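Local coordinates for periplasmic cell division protein (SufI) (Aquifex aeolicus, PDB 6SYY) that probably acts as a multicopper oxidase, binding copper ions at a mononuclear site and a trinuclear cluster and using them to oxidise its substrates, at residues 124-127 with 133-136; 416-421 with 520-525; 111-116 with 163-168; 60-65 with 141-146; 169-174 with 255-260. One frame throughout, in Å; residues are numbered along the deposited sequence.

Interaction 1: 124-127 with 133-136; sequences APWK and YYAV
The hydroxyl of Tyr-133, whose ring packs beside the indole of Trp-126, is gripped by two groups: the carbonyl O of Tyr-418 and the amide ND2 of Asn-522. That grip fixes the ring from its far end, while near its base CD2 of Tyr-133 meets CZ3 of Trp-126 at 4.1 Å, close to the indole plane. Tyr-134 comes instead over a face of the same indole. Its edge atom CE2 lies 3.6 Å from Trp-126 CZ3, and the two six-membered rings form a T-shaped pair with centroids 5.2 Å apart and planes at 61°. In Trp-126, chi1 (76°) places CG between the backbone N and the carbonyl carbon, and from there the six-membered end of the indole reaches the two tyrosines. Lys-127 lies on that face too: its extended chain passes the hydroxyl of Tyr-134, with CG 3.1 Å from OH, although Tyr-134 is poorly ordered and this closeness should carry little weight. Both segments belong to the long loop between strands 117-120 and 141-143, near the copper ligand His-456. Between the segments the contact is apolar and aromatic, and directional bonds such as those of the Tyr-133 hydroxyl run to residues outside it.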
# COMPACT_ATOMS: atom_id res chain seq x y z
N ALA A 124 0.92 -7.45 -13.86
CA ALA A 124 0.80 -8.89 -14.00
C ALA A 124 -0.34 -9.21 -14.96
O ALA A 124 -1.26 -8.40 -15.13
CB ALA A 124 0.52 -9.55 -12.64
N PRO A 125 -0.29 -10.38 -15.60
CA PRO A 125 -1.50 -10.88 -16.26
C PRO A 125 -2.59 -11.04 -15.21
O PRO A 125 -2.34 -11.48 -14.09
CB PRO A 125 -1.07 -12.22 -16.86
CG PRO A 125 0.43 -12.17 -16.89
CD PRO A 125 0.83 -11.32 -15.73
N TRP A 126 -3.81 -10.65 -15.58
CA TRP A 126 -4.82 -10.43 -14.55
C TRP A 126 -5.27 -11.72 -13.88
O TRP A 126 -5.73 -11.68 -12.73
CB TRP A 126 -6.01 -9.68 -15.14
CG TRP A 126 -6.93 -10.50 -15.97
CD1 TRP A 126 -6.69 -10.98 -17.22
CD2 TRP A 126 -8.24 -10.93 -15.62
NE1 TRP A 126 -7.78 -11.68 -17.67
CE2 TRP A 126 -8.75 -11.66 -16.70
CE3 TRP A 126 -9.05 -10.76 -14.48
CZ2 TRP A 126 -10.02 -12.23 -16.69
CZ3 TRP A 126 -10.31 -11.32 -14.47
CH2 TRP A 126 -10.78 -12.05 -15.57
N LYS A 127 -5.13 -12.86 -14.54
CA LYS A 127 -5.39 -14.12 -13.86
C LYS A 127 -4.29 -14.46 -12.86
O LYS A 127 -4.46 -15.41 -12.08
CB LYS A 127 -5.55 -15.24 -14.90
CG LYS A 127 -6.64 -14.92 -15.91
CD LYS A 127 -6.71 -15.91 -17.06
CE LYS A 127 -7.84 -15.53 -18.01
NZ LYS A 127 -7.95 -16.47 -19.16
N TYR A 133 -12.94 -12.39 -9.05
CA TYR A 133 -13.57 -13.48 -9.79
C TYR A 133 -12.90 -14.81 -9.52
O TYR A 133 -13.54 -15.86 -9.60
CB TYR A 133 -13.54 -13.20 -11.30
CG TYR A 133 -14.38 -12.03 -11.76
CD1 TYR A 133 -15.39 -11.51 -10.97
CD2 TYR A 133 -14.16 -11.45 -13.00
CE1 TYR A 133 -16.15 -10.44 -11.39
CE2 TYR A 133 -14.91 -10.38 -13.43
CZ TYR A 133 -15.91 -9.88 -12.62
OH TYR A 133 -16.67 -8.80 -13.05
N TYR A 134 -11.60 -14.79 -9.20
CA TYR A 134 -10.80 -16.00 -9.03
C TYR A 134 -10.69 -16.44 -7.58
O TYR A 134 -9.95 -17.39 -7.29
CB TYR A 134 -9.41 -15.78 -9.62
CG TYR A 134 -9.43 -15.73 -11.12
CD1 TYR A 134 -9.63 -16.89 -11.86
CD2 TYR A 134 -9.29 -14.54 -11.80
CE1 TYR A 134 -9.66 -16.87 -13.24
CE2 TYR A 134 -9.32 -14.49 -13.18
CZ TYR A 134 -9.51 -15.67 -13.90
OH TYR A 134 -9.55 -15.64 -15.27
N ALA A 135 -11.38 -15.78 -6.66
CA ALA A 135 -11.33 -16.16 -5.26
C ALA A 135 -11.73 -17.63 -5.10
O ALA A 135 -12.62 -18.12 -5.79
CB ALA A 135 -12.25 -15.27 -4.43
N VAL A 136 -11.04 -18.32 -4.20
CA VAL A 136 -11.25 -19.75 -3.99
C VAL A 136 -11.86 -19.96 -2.62
O VAL A 136 -11.68 -19.15 -1.70
CB VAL A 136 -9.93 -20.54 -4.14
CG1 VAL A 136 -9.35 -20.33 -5.53
CG2 VAL A 136 -8.94 -20.12 -3.08

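Interaction 2: 416-421 with 520-525; sequences DGYANP and MVNYRV
Val-521 is where strand 520-525 first meets Tyr-418, and it does so with a methyl group over the ring. CG1 lies 4.1 Å from the ring centroid of Tyr-418 and 29° off the normal, a CH-pi contact; its nearest ring atom is CZ, 3.7 Å from CG1. The two side chains run side by side in the same direction. A chi1 of -66° puts CG1 of Val-521 beside its own backbone N, the branch that lies over the ring. One residue on, the backbone N of Asn-522 comes within 3.6 Å of Tyr-418 CE2 without bonding to it. This strand is the last of the chain and part of a sheet of the C-terminal cupredoxin-like domain, lying between strands 432-433 and 503-509, while 416-421 belongs to the irregular connection that leads to the first of these neighbours. The amide of Asn-522 slides past the ring in the opposite direction, its plane turned 78° from it, and ND2 stands at the ring edge, 3.8 Å from Tyr-418 CD2. Cutting Tyr-418 back to an alanine would probably uncover the Val-521 methyl and leave Glu-412, which bonds the tyrosine OH, without that mate. The amide itself is well tied: ND2 of Asn-522 bonds Tyr-133 OH and Lys-428 O, and OD1 takes His-131 NE2.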
# COMPACT_ATOMS: atom_id res chain seq x y z
N ASP A 416 -23.65 -3.44 -9.84
CA ASP A 416 -24.37 -2.97 -11.02
C ASP A 416 -23.88 -3.67 -12.29
O ASP A 416 -23.53 -3.03 -13.28
CB ASP A 416 -24.24 -1.46 -11.15
CG ASP A 416 -25.04 -0.71 -10.11
OD1 ASP A 416 -26.27 -0.94 -10.01
OD2 ASP A 416 -24.45 0.10 -9.37
N GLY A 417 -23.83 -5.00 -12.26
CA GLY A 417 -23.48 -5.79 -13.42
C GLY A 417 -22.08 -6.38 -13.40
O GLY A 417 -21.79 -7.24 -14.23
N TYR A 418 -21.22 -5.94 -12.48
CA TYR A 418 -19.85 -6.43 -12.43
C TYR A 418 -19.70 -7.69 -11.58
O TYR A 418 -18.78 -8.48 -11.82
CB TYR A 418 -18.92 -5.35 -11.86
CG TYR A 418 -18.88 -4.07 -12.66
CD1 TYR A 418 -19.75 -3.02 -12.39
CD2 TYR A 418 -17.96 -3.90 -13.69
CE1 TYR A 418 -19.71 -1.85 -13.12
CE2 TYR A 418 -17.91 -2.74 -14.42
CZ TYR A 418 -18.78 -1.71 -14.13
OH TYR A 418 -18.72 -0.55 -14.87
N ALA A 419 -20.58 -7.91 -10.60
CA ALA A 419 -20.28 -8.86 -9.53
C ALA A 419 -20.31 -10.30 -10.02
O ALA A 419 -19.49 -11.12 -9.58
CB ALA A 419 -21.26 -8.66 -8.38
N ASN A 420 -21.25 -10.65 -10.90
CA ASN A 420 -21.46 -12.04 -11.30
C ASN A 420 -21.53 -12.13 -12.82
O ASN A 420 -22.61 -12.32 -13.40
CB ASN A 420 -22.72 -12.61 -10.65
CG ASN A 420 -23.93 -11.72 -10.86
OD1 ASN A 420 -23.81 -10.51 -11.06
ND2 ASN A 420 -25.12 -12.32 -10.83
N PRO A 421 -20.40 -12.02 -13.51
CA PRO A 421 -20.42 -12.04 -14.97
C PRO A 421 -20.83 -13.39 -15.51
O PRO A 421 -20.53 -14.44 -14.93
CB PRO A 421 -18.97 -11.71 -15.35
CG PRO A 421 -18.17 -12.17 -14.18
CD PRO A 421 -19.03 -11.91 -12.97
N MET A 520 -16.04 -0.16 -6.73
CA MET A 520 -15.08 -0.96 -7.48
C MET A 520 -15.70 -1.32 -8.82
O MET A 520 -16.87 -1.70 -8.88
CB MET A 520 -14.72 -2.23 -6.67
CG MET A 520 -14.03 -3.33 -7.43
SD MET A 520 -13.62 -4.70 -6.33
CE MET A 520 -15.14 -4.87 -5.40
N VAL A 521 -14.92 -1.17 -9.90
CA VAL A 521 -15.36 -1.53 -11.25
C VAL A 521 -14.20 -2.23 -11.96
O VAL A 521 -13.06 -2.20 -11.52
CB VAL A 521 -15.82 -0.31 -12.07
CG1 VAL A 521 -17.07 0.31 -11.49
CG2 VAL A 521 -14.70 0.72 -12.18
N ASN A 522 -14.53 -2.85 -13.09
CA ASN A 522 -13.53 -3.36 -14.01
C ASN A 522 -13.27 -2.33 -15.10
O ASN A 522 -14.15 -1.54 -15.46
CB ASN A 522 -13.97 -4.66 -14.68
CG ASN A 522 -14.20 -5.80 -13.70
OD1 ASN A 522 -13.45 -5.98 -12.74
ND2 ASN A 522 -15.24 -6.58 -13.95
N TYR A 523 -12.06 -2.34 -15.64
CA TYR A 523 -11.79 -1.77 -16.95
C TYR A 523 -10.98 -2.78 -17.73
O TYR A 523 -10.44 -3.74 -17.17
CB TYR A 523 -11.08 -0.40 -16.87
CG TYR A 523 -9.63 -0.44 -16.47
CD1 TYR A 523 -8.63 -0.38 -17.44
CD2 TYR A 523 -9.25 -0.53 -15.14
CE1 TYR A 523 -7.29 -0.41 -17.09
CE2 TYR A 523 -7.91 -0.56 -14.78
CZ TYR A 523 -6.93 -0.50 -15.76
OH TYR A 523 -5.60 -0.53 -15.42
N ARG A 524 -10.92 -2.59 -19.04
CA ARG A 524 -10.35 -3.58 -19.95
C ARG A 524 -9.26 -2.94 -20.80
O ARG A 524 -9.40 -1.81 -21.26
CB ARG A 524 -11.43 -4.18 -20.85
CG ARG A 524 -10.97 -5.30 -21.75
CD ARG A 524 -12.10 -5.73 -22.68
NE ARG A 524 -11.64 -6.56 -23.79
CZ ARG A 524 -12.01 -7.82 -23.98
NH1 ARG A 524 -12.85 -8.40 -23.14
NH2 ARG A 524 -11.53 -8.50 -25.02
N VAL A 525 -8.16 -3.68 -20.99
CA VAL A 525 -7.12 -3.31 -21.94
C VAL A 525 -6.93 -4.49 -22.88
O VAL A 525 -6.63 -5.60 -22.42
CB VAL A 525 -5.79 -2.95 -21.26
CG1 VAL A 525 -4.80 -2.44 -22.29
CG2 VAL A 525 -6.01 -1.93 -20.15

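Interaction 3: 111-116 with 163-168; sequences SGEDSI and HGRTGY
Glu-113 follows Gly-112 in a nearly fully extended backbone and faces Arg-165, the N-cap residue of helix 166-172, so that a loop and a helix start are joined through side chains. Arg-165 grips the carboxylate side-on with two nitrogens, one to each oxygen. NE of Arg-165 donates at 2.9 Å, with an N-H...O angle of 159°, to Glu-113 OE1, which accepts with its syn lone pair. Arg-165 NH2 reaches Glu-113 OE2 at 3.0 Å, again on the syn side but 20° out of the carboxylate plane; a third bond, from NE to OE2, is weak. The two flat groups are nearly coplanar, 21° apart, which suits a bidentate salt bridge. Arg-165 gets there by bending at chi2 and chi3, which folds its chain back and lays the aliphatic part against the same carboxylate, with CG 3.2 Å from Glu-113 OE1. The helix is the short one that follows the His-Pro-His pair of copper ligands, His-159 and His-161, and its first backbone N-H groups, of Thr-166 and Gly-167, bond the carboxylate of Asp-516 from helix 512-516. Tyr-168, in the first turn of the helix, lies beneath the bridge. Arg-165 NH2 stands 3.1 Å above the plane of the Tyr-168 ring, over its centre, and Glu-113 OE2 approaches the ring obliquely, 3.7 Å from Tyr-168 CD1. The phenol ring in turn stacks on Tyr-172, and strand 63-72 touches it through Trp-69.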
# COMPACT_ATOMS: atom_id res chain seq x y z
N SER A 111 -8.43 -19.83 5.43
CA SER A 111 -8.94 -18.69 6.18
C SER A 111 -10.38 -18.87 6.64
O SER A 111 -10.86 -18.05 7.44
CB SER A 111 -8.84 -17.42 5.33
OG SER A 111 -9.76 -17.45 4.25
N GLY A 112 -11.09 -19.89 6.17
CA GLY A 112 -12.46 -20.12 6.56
C GLY A 112 -13.51 -19.53 5.64
O GLY A 112 -14.70 -19.79 5.84
N GLU A 113 -13.11 -18.75 4.65
CA GLU A 113 -14.05 -18.17 3.69
C GLU A 113 -13.32 -17.98 2.37
O GLU A 113 -12.11 -18.20 2.27
CB GLU A 113 -14.63 -16.86 4.21
CG GLU A 113 -13.58 -15.83 4.60
CD GLU A 113 -14.18 -14.52 5.04
OE1 GLU A 113 -14.81 -13.84 4.21
OE2 GLU A 113 -14.03 -14.17 6.23
N ASP A 114 -14.07 -17.55 1.35
CA ASP A 114 -13.47 -17.24 0.06
C ASP A 114 -12.38 -16.19 0.21
O ASP A 114 -12.50 -15.26 1.01
CB ASP A 114 -14.53 -16.74 -0.92
CG ASP A 114 -15.55 -17.80 -1.28
OD1 ASP A 114 -15.58 -18.86 -0.63
OD2 ASP A 114 -16.33 -17.56 -2.23
N SER A 115 -11.31 -16.34 -0.56
CA SER A 115 -10.22 -15.37 -0.51
C SER A 115 -9.34 -15.51 -1.74
O SER A 115 -9.41 -16.50 -2.47
CB SER A 115 -9.40 -15.52 0.77
OG SER A 115 -8.47 -14.46 0.89
N ILE A 116 -8.51 -14.49 -1.94
CA ILE A 116 -7.52 -14.47 -3.01
C ILE A 116 -6.50 -13.41 -2.63
O ILE A 116 -6.85 -12.40 -2.00
CB ILE A 116 -8.17 -14.18 -4.39
CG1 ILE A 116 -7.16 -14.35 -5.52
CG2 ILE A 116 -8.80 -12.79 -4.42
CD1 ILE A 116 -6.87 -15.80 -5.86
N HIS A 163 -14.42 -10.45 -2.70
CA HIS A 163 -15.61 -9.63 -2.82
C HIS A 163 -16.25 -9.41 -1.45
O HIS A 163 -16.66 -10.36 -0.78
CB HIS A 163 -16.59 -10.32 -3.77
CG HIS A 163 -17.96 -9.71 -3.81
ND1 HIS A 163 -18.17 -8.35 -3.76
CD2 HIS A 163 -19.18 -10.28 -3.92
CE1 HIS A 163 -19.47 -8.11 -3.82
NE2 HIS A 163 -20.10 -9.27 -3.92
N GLY A 164 -16.33 -8.14 -1.03
CA GLY A 164 -17.05 -7.77 0.17
C GLY A 164 -16.38 -8.09 1.49
O GLY A 164 -16.87 -7.64 2.54
N ARG A 165 -15.29 -8.85 1.51
CA ARG A 165 -14.66 -9.26 2.76
C ARG A 165 -13.20 -8.85 2.84
O ARG A 165 -12.46 -9.35 3.69
CB ARG A 165 -14.81 -10.77 2.96
CG ARG A 165 -16.25 -11.20 3.18
CD ARG A 165 -16.73 -10.79 4.56
NE ARG A 165 -16.17 -11.64 5.60
CZ ARG A 165 -16.41 -11.51 6.90
NH1 ARG A 165 -17.21 -10.55 7.33
NH2 ARG A 165 -15.85 -12.34 7.77
N THR A 166 -12.76 -7.94 1.96
CA THR A 166 -11.36 -7.51 1.99
C THR A 166 -11.05 -6.72 3.25
O THR A 166 -9.99 -6.91 3.87
CB THR A 166 -11.04 -6.70 0.73
OG1 THR A 166 -11.09 -7.55 -0.42
CG2 THR A 166 -9.65 -6.08 0.84
N GLY A 167 -11.95 -5.83 3.66
CA GLY A 167 -11.74 -5.10 4.90
C GLY A 167 -11.62 -6.02 6.09
O GLY A 167 -10.79 -5.81 6.98
N TYR A 168 -12.44 -7.07 6.13
CA TYR A 168 -12.39 -8.01 7.25
C TYR A 168 -11.04 -8.73 7.29
O TYR A 168 -10.39 -8.79 8.34
CB TYR A 168 -13.54 -9.02 7.15
CG TYR A 168 -13.51 -10.06 8.25
CD1 TYR A 168 -12.77 -11.23 8.11
CD2 TYR A 168 -14.22 -9.88 9.42
CE1 TYR A 168 -12.73 -12.18 9.10
CE2 TYR A 168 -14.19 -10.83 10.43
CZ TYR A 168 -13.44 -11.98 10.26
OH TYR A 168 -13.41 -12.93 11.26

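Interaction 4: 60-65 with 141-146; sequences GQRVSI and TYSYPD
Arg-62 sets CG beside its own backbone N and then bends at chi2 (-75°), which swings the guanidinium across to the turn at Tyr-144 to Asp-146. There NH1 and NH2 close end-on upon one atom, the carbonyl O of Tyr-144, at 3.0 Å from NH1 and 2.8 Å from NH2. Both nitrogens come from the same face of the peptide plane, and the oxygen lies close to the guanidinium plane, so the fork is held flat though neither bond is straight. Asp-146 brings its carboxylate from another direction: OD1 forms a salt bridge with Arg-62 NH2, only 2.6 Å away but bent to 120° at the hydrogen and therefore weak as a hydrogen bond. Ser-143 OG, 3.3 Å from Arg-62 NH1, is near but badly angled for bonding. The two segments flank a third element, since strands 63-72 and 141-143 both pair with strand 102-110, the first in parallel and the second antiparallel. That middle strand supplies Asp-106, which makes a salt bridge to Arg-62 NH1, and Ser-104, weakly bonded to Asp-146 OD1. The Arg-62 side chain thus reaches across strand 102-110 to the far segment. Two carboxylates and a backbone oxygen around one cation would probably favour its charged state, and the contact is held by electrostatics with little apolar packing.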
# COMPACT_ATOMS: atom_id res chain seq x y z
N GLY A 60 11.07 -18.80 -10.26
CA GLY A 60 10.44 -19.88 -10.99
C GLY A 60 10.24 -21.16 -10.21
O GLY A 60 10.06 -22.21 -10.81
N GLN A 61 10.26 -21.09 -8.88
CA GLN A 61 10.03 -22.25 -8.03
C GLN A 61 8.77 -22.02 -7.21
O GLN A 61 8.60 -20.94 -6.63
CB GLN A 61 11.21 -22.52 -7.11
CG GLN A 61 12.48 -22.89 -7.84
CD GLN A 61 13.60 -23.24 -6.89
OE1 GLN A 61 13.35 -23.68 -5.76
NE2 GLN A 61 14.83 -23.03 -7.32
N ARG A 62 7.91 -23.02 -7.16
CA ARG A 62 6.59 -22.85 -6.57
C ARG A 62 6.69 -22.66 -5.06
O ARG A 62 7.42 -23.36 -4.37
CB ARG A 62 5.71 -24.06 -6.89
CG ARG A 62 5.10 -24.00 -8.28
CD ARG A 62 3.96 -23.00 -8.32
NE ARG A 62 3.77 -22.44 -9.65
CZ ARG A 62 2.79 -21.60 -9.98
NH1 ARG A 62 1.90 -21.23 -9.07
NH2 ARG A 62 2.71 -21.13 -11.21
N VAL A 63 5.92 -21.69 -4.56
CA VAL A 63 5.89 -21.32 -3.15
C VAL A 63 4.44 -21.30 -2.69
O VAL A 63 3.60 -20.62 -3.29
CB VAL A 63 6.54 -19.95 -2.90
CG1 VAL A 63 6.38 -19.54 -1.44
CG2 VAL A 63 7.99 -19.97 -3.32
N SER A 64 4.15 -22.03 -1.61
CA SER A 64 2.82 -22.03 -1.02
C SER A 64 2.69 -20.86 -0.05
O SER A 64 3.55 -20.66 0.81
CB SER A 64 2.53 -23.35 -0.30
OG SER A 64 2.49 -24.43 -1.22
N ILE A 65 1.62 -20.08 -0.21
CA ILE A 65 1.28 -19.00 0.70
C ILE A 65 -0.07 -19.35 1.30
O ILE A 65 -1.09 -19.30 0.61
CB ILE A 65 1.25 -17.64 0.00
CG1 ILE A 65 2.57 -17.40 -0.73
CG2 ILE A 65 0.99 -16.53 1.01
CD1 ILE A 65 2.55 -16.21 -1.63
N THR A 141 -7.19 -24.05 -3.35
CA THR A 141 -5.91 -23.47 -3.71
C THR A 141 -6.05 -22.74 -5.03
O THR A 141 -6.63 -23.29 -5.98
CB THR A 141 -4.82 -24.55 -3.81
OG1 THR A 141 -4.59 -25.12 -2.51
CG2 THR A 141 -3.53 -23.97 -4.35
N TYR A 142 -5.53 -21.51 -5.11
CA TYR A 142 -5.42 -20.82 -6.38
C TYR A 142 -3.96 -20.81 -6.80
O TYR A 142 -3.11 -20.21 -6.13
CB TYR A 142 -5.95 -19.39 -6.32
CG TYR A 142 -5.98 -18.76 -7.69
CD1 TYR A 142 -6.96 -19.11 -8.61
CD2 TYR A 142 -5.00 -17.86 -8.09
CE1 TYR A 142 -6.99 -18.56 -9.87
CE2 TYR A 142 -5.02 -17.31 -9.36
CZ TYR A 142 -6.02 -17.66 -10.24
OH TYR A 142 -6.04 -17.12 -11.50
N SER A 143 -3.67 -21.49 -7.91
CA SER A 143 -2.34 -21.51 -8.49
C SER A 143 -2.22 -20.34 -9.46
O SER A 143 -2.85 -20.35 -10.53
CB SER A 143 -2.09 -22.84 -9.20
OG SER A 143 -0.93 -22.76 -10.00
N TYR A 144 -1.44 -19.35 -9.09
CA TYR A 144 -1.20 -18.22 -9.97
C TYR A 144 -0.31 -18.66 -11.12
O TYR A 144 0.81 -19.14 -10.88
CB TYR A 144 -0.54 -17.08 -9.21
CG TYR A 144 -1.40 -16.46 -8.14
CD1 TYR A 144 -1.49 -17.04 -6.88
CD2 TYR A 144 -2.11 -15.30 -8.38
CE1 TYR A 144 -2.27 -16.48 -5.90
CE2 TYR A 144 -2.90 -14.73 -7.40
CZ TYR A 144 -2.97 -15.32 -6.16
OH TYR A 144 -3.76 -14.75 -5.19
N PRO A 145 -0.74 -18.53 -12.37
CA PRO A 145 0.16 -18.81 -13.50
C PRO A 145 1.45 -18.02 -13.38
O PRO A 145 1.45 -16.87 -12.92
CB PRO A 145 -0.66 -18.38 -14.72
CG PRO A 145 -2.08 -18.49 -14.28
CD PRO A 145 -2.10 -18.15 -12.82
N ASP A 146 2.56 -18.65 -13.77
CA ASP A 146 3.85 -17.99 -13.75
C ASP A 146 3.78 -16.65 -14.48
O ASP A 146 3.09 -16.51 -15.49
CB ASP A 146 4.91 -18.87 -14.41
CG ASP A 146 5.31 -20.06 -13.55
OD1 ASP A 146 4.76 -20.21 -12.44
OD2 ASP A 146 6.18 -20.85 -13.99

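Interaction 5: 169-174 with 255-260; sequences QVYYGL and GSNARP
The last turn of helix 166-172, which carries Val-170 and Tyr-171, packs on the loop at Gly-255 and Asn-257 that joins strands 247-254 and 261-267. Asn-257 presents its amide to the side of the helix: OD1 is 3.7 Å from Tyr-171 CB and lies at the ring edge, near the ring plane. Ring and amide planes stand 89° apart, and the two side chains cross at about a right angle. CG of Tyr-171 sits anti to the backbone N (chi1 180°), which leads the ring past the amide to where its OH bonds Thr-209 N. Val-170 uses CG1, 4.1 Å from Gly-255 O, a loose van der Waals approach; it also touches His-159, a copper ligand. The helix ends here in a Schellman motif: Gly-173, with positive phi, gives its N to Val-170 O at 3.0 Å, and Leu-174 N reaches back to Gln-169 O. In this three-domain multicopper oxidase the helix belongs to the first cupredoxin-like domain and the loop to the second, and Asn-257 ND2, on the second domain, bonds Gly-167 O of the first and Glu-513 OE2 of the third. A leucine in place of Asn-257 would probably leave that buried carbonyl and the Glu-513 carboxylate without their shared donor.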
# COMPACT_ATOMS: atom_id res chain seq x y z
N GLN A 169 -10.62 -9.30 6.17
CA GLN A 169 -9.45 -10.17 6.19
C GLN A 169 -8.16 -9.37 6.38
O GLN A 169 -7.25 -9.82 7.08
CB GLN A 169 -9.40 -11.02 4.93
CG GLN A 169 -10.53 -12.02 4.83
CD GLN A 169 -10.23 -13.14 3.86
OE1 GLN A 169 -9.79 -12.91 2.74
NE2 GLN A 169 -10.45 -14.38 4.30
N VAL A 170 -8.07 -8.19 5.76
CA VAL A 170 -6.90 -7.34 5.99
C VAL A 170 -6.83 -6.94 7.45
O VAL A 170 -5.78 -7.08 8.10
CB VAL A 170 -6.94 -6.12 5.06
CG1 VAL A 170 -5.84 -5.13 5.44
CG2 VAL A 170 -6.81 -6.54 3.61
N TYR A 171 -7.95 -6.47 8.00
CA TYR A 171 -7.97 -6.03 9.39
C TYR A 171 -7.62 -7.16 10.35
O TYR A 171 -6.99 -6.92 11.39
CB TYR A 171 -9.34 -5.45 9.73
CG TYR A 171 -9.46 -4.98 11.16
CD1 TYR A 171 -8.87 -3.79 11.56
CD2 TYR A 171 -10.18 -5.70 12.10
CE1 TYR A 171 -8.97 -3.35 12.86
CE2 TYR A 171 -10.30 -5.26 13.41
CZ TYR A 171 -9.69 -4.08 13.78
OH TYR A 171 -9.79 -3.62 15.08
N TYR A 172 -8.01 -8.39 10.04
CA TYR A 172 -7.72 -9.49 10.94
C TYR A 172 -6.32 -10.07 10.74
O TYR A 172 -5.92 -10.95 11.51
CB TYR A 172 -8.78 -10.59 10.82
CG TYR A 172 -9.89 -10.38 11.82
CD1 TYR A 172 -11.00 -9.61 11.50
CD2 TYR A 172 -9.81 -10.91 13.10
CE1 TYR A 172 -12.01 -9.39 12.42
CE2 TYR A 172 -10.81 -10.70 14.03
CZ TYR A 172 -11.91 -9.94 13.68
OH TYR A 172 -12.91 -9.73 14.60
N GLY A 173 -5.56 -9.61 9.75
CA GLY A 173 -4.15 -9.93 9.74
C GLY A 173 -3.52 -10.29 8.41
O GLY A 173 -2.29 -10.43 8.34
N LEU A 174 -4.31 -10.44 7.36
CA LEU A 174 -3.76 -10.80 6.05
C LEU A 174 -3.24 -9.52 5.40
O LEU A 174 -3.97 -8.80 4.72
CB LEU A 174 -4.80 -11.50 5.19
CG LEU A 174 -5.32 -12.83 5.73
CD1 LEU A 174 -6.28 -13.49 4.74
CD2 LEU A 174 -4.16 -13.75 6.08
N GLY A 255 -1.31 0.24 6.04
CA GLY A 255 -2.11 -0.96 5.95
C GLY A 255 -3.40 -0.84 6.73
O GLY A 255 -3.99 -1.84 7.14
N SER A 256 -3.86 0.40 6.94
CA SER A 256 -5.12 0.62 7.62
C SER A 256 -6.28 0.44 6.64
O SER A 256 -6.11 0.47 5.42
CB SER A 256 -5.17 2.01 8.23
OG SER A 256 -4.06 2.21 9.09
N ASN A 257 -7.47 0.23 7.20
CA ASN A 257 -8.64 0.07 6.36
C ASN A 257 -9.11 1.39 5.76
O ASN A 257 -9.63 1.40 4.64
CB ASN A 257 -9.79 -0.56 7.15
CG ASN A 257 -9.61 -2.06 7.34
OD1 ASN A 257 -8.51 -2.53 7.63
ND2 ASN A 257 -10.69 -2.80 7.18
N ALA A 258 -8.92 2.50 6.46
CA ALA A 258 -9.51 3.75 6.00
C ALA A 258 -8.74 4.98 6.45
O ALA A 258 -8.82 6.03 5.81
CB ALA A 258 -10.96 3.85 6.48
N ARG A 259 -8.00 4.86 7.55
CA ARG A 259 -7.39 6.03 8.17
C ARG A 259 -6.17 6.50 7.38
O ARG A 259 -5.23 5.72 7.19
CB ARG A 259 -6.97 5.72 9.60
CG ARG A 259 -6.19 6.85 10.24
CD ARG A 259 -5.67 6.45 11.60
NE ARG A 259 -6.73 6.14 12.55
CZ ARG A 259 -7.37 7.04 13.28
NH1 ARG A 259 -7.06 8.32 13.16
NH2 ARG A 259 -8.32 6.67 14.12
N PRO A 260 -6.15 7.74 6.90
CA PRO A 260 -4.91 8.32 6.37
C PRO A 260 -4.09 8.95 7.48
O PRO A 260 -4.60 9.33 8.54
CB PRO A 260 -5.42 9.38 5.39
CG PRO A 260 -6.68 9.87 6.04
CD PRO A 260 -7.28 8.67 6.75

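Interactions 2 and 5 are buried and lack charge pairs between their segments, whereas interactions 3 and 4 lie at the surface and rest on arginine-carboxylate salt bridges; interaction 1, partly buried and aromatic, falls between them. Helix 166-172 serves two contacts: its start in interaction 3 and its end in interaction 5, linked by Ser-115 to Gln-169 and by Gly-167 to Asn-257. Interaction 1 is nested inside the chain loops closed by interactions 3 and 4, and meets interaction 2 at the hydroxyl of Tyr-133. Interactions 3 and 4 meet where Ile-116 packs on Tyr-142 and Tyr-144. Interactions 2 and 4 lie farthest apart, about 25 Å between centres.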